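Local coordinates for thiaminase-I (Naegleria gruberi, PDB 4HCW), which probably belongs to the thiaminase I-like family and is a single-chain protein of mixed helices and strands, at residues 150-154 with 155-159; 314-317 with 318-321. One frame throughout, in Å; residues are numbered along the deposited sequence.

Interaction 1: 150-154 with 155-159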
loop_
_atom_site.group_PDB
_atom_site.type_symbol
_atom_site.label_atom_id
_atom_site.label_comp_id
_atom_site.label_asym_id
_atom_site.label_seq_id
_atom_site.Cartn_x
_atom_site.Cartn_y
_atom_site.Cartn_z
ATOM N N TYR A 150 -8.775 3.856 -14.201
ATOM C CA TYR A 150 -7.780 3.058 -13.502
ATOM C C TYR A 150 -6.425 3.329 -14.148
ATOM O O TYR A 150 -5.971 2.556 -14.990
ATOM C CB TYR A 150 -8.146 1.576 -13.609
ATOM C CG TYR A 150 -7.548 0.677 -12.546
ATOM C CD1 TYR A 150 -6.414 1.054 -11.836
ATOM C CD2 TYR A 150 -8.121 -0.555 -12.259
ATOM C CE1 TYR A 150 -5.870 0.227 -10.870
ATOM C CE2 TYR A 150 -7.582 -1.388 -11.296
ATOM C CZ TYR A 150 -6.458 -0.992 -10.604
ATOM O OH TYR A 150 -5.920 -1.819 -9.644
ATOM N N PRO A 151 -5.780 4.438 -13.750
ATOM C CA PRO A 151 -4.560 4.973 -14.370
ATOM C C PRO A 151 -3.413 3.969 -14.470
ATOM O O PRO A 151 -2.738 3.928 -15.498
ATOM C CB PRO A 151 -4.171 6.124 -13.437
ATOM C CG PRO A 151 -5.449 6.532 -12.794
ATOM C CD PRO A 151 -6.217 5.260 -12.608
ATOM N N ASP A 152 -3.195 3.181 -13.422
ATOM C CA ASP A 152 -2.101 2.215 -13.419
ATOM C C ASP A 152 -2.303 1.101 -14.447
ATOM O O ASP A 152 -1.346 0.646 -15.074
ATOM C CB ASP A 152 -1.896 1.626 -12.022
ATOM C CG ASP A 152 -1.227 2.601 -11.072
ATOM O OD1 ASP A 152 -0.517 3.510 -11.551
ATOM O OD2 ASP A 152 -1.407 2.455 -9.844
ATOM N N VAL A 153 -3.548 0.667 -14.618
ATOM C CA VAL A 153 -3.867 -0.358 -15.607
ATOM C C VAL A 153 -3.817 0.221 -17.017
ATOM O O VAL A 153 -3.323 -0.418 -17.947
ATOM C CB VAL A 153 -5.253 -0.974 -15.352
ATOM C CG1 VAL A 153 -5.593 -1.996 -16.426
ATOM C CG2 VAL A 153 -5.293 -1.613 -13.981
ATOM N N ALA A 154 -4.326 1.440 -17.164
ATOM C CA ALA A 154 -4.325 2.124 -18.450
ATOM C C ALA A 154 -2.903 2.383 -18.936
ATOM O O ALA A 154 -2.640 2.400 -20.138
ATOM C CB ALA A 154 -5.100 3.428 -18.356
ATOM N N SER A 155 -1.988 2.581 -17.994
ATOM C CA SER A 155 -0.593 2.849 -18.324
ATOM C C SER A 155 0.244 1.577 -18.249
ATOM O O SER A 155 1.409 1.568 -18.652
ATOM C CB SER A 155 -0.016 3.911 -17.386
ATOM O OG SER A 155 -0.072 3.482 -16.037
ATOM N N SER A 156 -0.363 0.511 -17.733
ATOM C CA SER A 156 0.303 -0.781 -17.575
ATOM C C SER A 156 1.591 -0.677 -16.763
ATOM O O SER A 156 2.666 -1.044 -17.238
ATOM C CB SER A 156 0.582 -1.425 -18.936
ATOM O OG SER A 156 -0.624 -1.731 -19.613
ATOM N N SER A 157 1.474 -0.169 -15.540
ATOM C CA SER A 157 2.616 -0.069 -14.639
ATOM C C SER A 157 3.105 -1.461 -14.269
ATOM O O SER A 157 2.303 -2.358 -14.013
ATOM C CB SER A 157 2.238 0.708 -13.377
ATOM O OG SER A 157 1.802 2.016 -13.699
ATOM N N SER A 158 4.424 -1.632 -14.246
ATOM C CA SER A 158 5.041 -2.927 -13.978
ATOM C C SER A 158 4.531 -3.551 -12.683
ATOM O O SER A 158 4.207 -4.738 -12.637
ATOM C CB SER A 158 6.564 -2.790 -13.923
ATOM O OG SER A 158 7.071 -2.236 -15.125
ATOM N N PHE A 159 4.449 -2.733 -11.639
ATOM C CA PHE A 159 4.024 -3.196 -10.325
ATOM C C PHE A 159 2.542 -3.569 -10.314
ATOM O O PHE A 159 2.112 -4.421 -9.536
ATOM C CB PHE A 159 4.309 -2.117 -9.279
ATOM C CG PHE A 159 4.240 -2.608 -7.865
ATOM C CD1 PHE A 159 5.297 -3.312 -7.311
ATOM C CD2 PHE A 159 3.123 -2.358 -7.084
ATOM C CE1 PHE A 159 5.238 -3.764 -6.007
ATOM C CE2 PHE A 159 3.059 -2.807 -5.778
ATOM C CZ PHE A 159 4.118 -3.510 -5.238
#

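Interaction 2: 314-317 with 318-321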
loop_
_atom_site.group_PDB
_atom_site.type_symbol
_atom_site.label_atom_id
_atom_site.label_comp_id
_atom_site.label_asym_id
_atom_site.label_seq_id
_atom_site.Cartn_x
_atom_site.Cartn_y
_atom_site.Cartn_z
ATOM N N LYS A 314 -12.551 9.677 13.525
ATOM C CA LYS A 314 -13.349 10.505 14.425
ATOM C C LYS A 314 -13.767 11.834 13.799
ATOM O O LYS A 314 -14.672 12.502 14.299
ATOM C CB LYS A 314 -12.590 10.761 15.729
ATOM C CG LYS A 314 -12.359 9.520 16.572
ATOM C CD LYS A 314 -11.515 9.835 17.795
ATOM C CE LYS A 314 -11.269 8.594 18.635
ATOM N NZ LYS A 314 -10.436 8.891 19.834
ATOM N N SER A 315 -13.110 12.214 12.709
ATOM C CA SER A 315 -13.393 13.493 12.065
ATOM C C SER A 315 -13.369 13.405 10.541
ATOM O O SER A 315 -13.363 14.427 9.853
ATOM C CB SER A 315 -12.413 14.562 12.553
ATOM O OG SER A 315 -11.074 14.111 12.447
ATOM N N SER A 316 -13.361 12.184 10.016
ATOM C CA SER A 316 -13.362 11.982 8.571
ATOM C C SER A 316 -14.301 10.856 8.154
ATOM O O SER A 316 -14.166 9.720 8.608
ATOM C CB SER A 316 -11.946 11.693 8.067
ATOM O OG SER A 316 -11.943 11.464 6.668
ATOM N N ASN A 317 -15.252 11.180 7.284
ATOM C CA ASN A 317 -16.189 10.189 6.768
ATOM C C ASN A 317 -15.494 9.185 5.854
ATOM O O ASN A 317 -15.878 8.016 5.792
ATOM C CB ASN A 317 -17.342 10.875 6.031
ATOM C CG ASN A 317 -18.307 9.885 5.408
ATOM O OD1 ASN A 317 -18.277 9.648 4.200
ATOM N ND2 ASN A 317 -19.167 9.298 6.232
ATOM N N PHE A 318 -14.468 9.654 5.149
ATOM C CA PHE A 318 -13.669 8.804 4.274
ATOM C C PHE A 318 -13.021 7.673 5.067
ATOM O O PHE A 318 -13.155 6.502 4.716
ATOM C CB PHE A 318 -12.596 9.636 3.566
ATOM C CG PHE A 318 -11.739 8.846 2.615
ATOM C CD1 PHE A 318 -12.125 8.670 1.297
ATOM C CD2 PHE A 318 -10.540 8.290 3.036
ATOM C CE1 PHE A 318 -11.337 7.948 0.419
ATOM C CE2 PHE A 318 -9.750 7.567 2.163
ATOM C CZ PHE A 318 -10.149 7.396 0.852
ATOM N N TYR A 319 -12.323 8.034 6.139
ATOM C CA TYR A 319 -11.669 7.052 6.999
ATOM C C TYR A 319 -12.680 6.153 7.700
ATOM O O TYR A 319 -12.366 5.021 8.069
ATOM C CB TYR A 319 -10.785 7.750 8.036
ATOM C CG TYR A 319 -9.436 8.179 7.504
ATOM C CD1 TYR A 319 -9.279 9.396 6.853
ATOM C CD2 TYR A 319 -8.322 7.366 7.652
ATOM C CE1 TYR A 319 -8.046 9.789 6.365
ATOM C CE2 TYR A 319 -7.088 7.749 7.169
ATOM C CZ TYR A 319 -6.955 8.961 6.527
ATOM O OH TYR A 319 -5.724 9.343 6.044
ATOM N N ALA A 320 -13.894 6.664 7.881
ATOM C CA ALA A 320 -14.949 5.920 8.558
ATOM C C ALA A 320 -15.385 4.706 7.747
ATOM O O ALA A 320 -15.556 3.615 8.292
ATOM C CB ALA A 320 -16.137 6.826 8.841
ATOM N N GLN A 321 -15.558 4.901 6.444
ATOM C CA GLN A 321 -15.987 3.826 5.556
ATOM C C GLN A 321 -14.946 2.715 5.477
ATOM O O GLN A 321 -15.289 1.533 5.440
ATOM C CB GLN A 321 -16.273 4.369 4.154
ATOM C CG GLN A 321 -17.382 5.405 4.100
ATOM C CD GLN A 321 -17.672 5.872 2.687
ATOM O OE1 GLN A 321 -17.145 5.323 1.720
ATOM N NE2 GLN A 321 -18.511 6.893 2.561
#

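Interaction 1: 150-154 with 155-159
Ser155 turns its hydroxymethyl group back to the carbonyl oxygen of Pro151, one helical turn earlier. Ser155 OG lies between the backbone N and the carbonyl carbon (chi1 60°), which lets Ser155 OG give a hydrogen bond of 2.8 Å to Pro151 O. The backbone N of Ser155 reaches the same Pro151 O at 2.9 Å. The two donors come from opposite faces of the carbonyl plane, so one residue grips this oxygen twice.

Asp152 and Ser157 meet next, mainly through the main chain. Ser157 N bonds Asp152 O at 3.0 Å, nearly straight and in the carbonyl plane. Ser157 OG also lies near Asp152 OD1, at a long 3.5 Å, and near Ser155 OG; which of the two takes its proton is not settled. Ser156 has positive phi and turns the chain out of the helix. Ser156 N makes a weak bond of 3.1 Å to Val153 O. Together with the bond from Ser157 N to Asp152 O, this is a Schellman motif with Ser156 at C-prime.

The motif ends the short helix 151-155 at the protein surface, and Ser157 is already the N-cap position of helix 158-169. The side chain of Val153 packs on Leu164 of helix 158-169 and on Tyr199 and Leu203 of helix 193-203. Further along, the Phe159 ring meets Tyr54 edge-to-face.

Interaction 2: 314-317 with 318-321
Phe318 starts the second segment with its CB 3.7 Å from Ser316 OG. Its ring leaves the turn with CG anti to the backbone N (chi1 -179°). It packs on Val249 of strand 248-250 and on Met235 and Leu300 in loops.

Tyr319 comes next and meets Ser316 in two ways. The backbone N of Tyr319 points almost straight at Ser316 OG, but the distance is 3.5 Å and this capping bond is weak. Ser316 OG also lies in the plane of the Tyr319 ring, at its edge, 3.4 Å from Tyr319 CD1. Ser316 OG is anti to its own backbone N (chi1 179°), which carries the hydroxyl forward to the first turn. The far end of the tyrosine is held elsewhere, by a hydrogen bond from its OH to Thr301 O.

Ala320 N is shared between two carbonyls. Ala320 N makes two weak bonds, one to Ser316 O and one to Asn317 O, each 3.2 Å. The methyl of Ala320 rests against Asn317 O.

Gln321 closes the turn. Gln321 N gives Asn317 O a regular helical bond of 3.2 Å. The side chains of these two residues meet again at their amides, whose planes are 88° apart. Gln321 NE2 reaches Asn317 OD1 in a weak, bent bond of 3.2 Å. The other end of the glutamine amide has a firmer partner: OE1 accepts from Val249 N, which ties the residue to strand 248-250.

This is a serine N-cap at the start of helix 317-328, just after the loop from helix 306-313. The buried rings of Phe318 and Tyr319 pack the new helix against the neighbouring strands and loops.

Interactions 1 and 2 are separate local turns in one chain, with centres 28 Å apart and nearest atoms about 14 Å apart. They do not touch. Interaction 1 comes first in sequence and lies in the part of the chain assigned to the thiaminase I-like N-terminal domain family. The two carry opposite helix signals: 150-159 ends one helix with a Schellman motif and leads into the next, whereas 314-321 starts a helix with a serine cap. Both use serines near helix ends. Interaction 1 is a surface contact whose centre is about 15 Å from the chain centre, and interaction 2 is partly buried, its centre at about 19 Å.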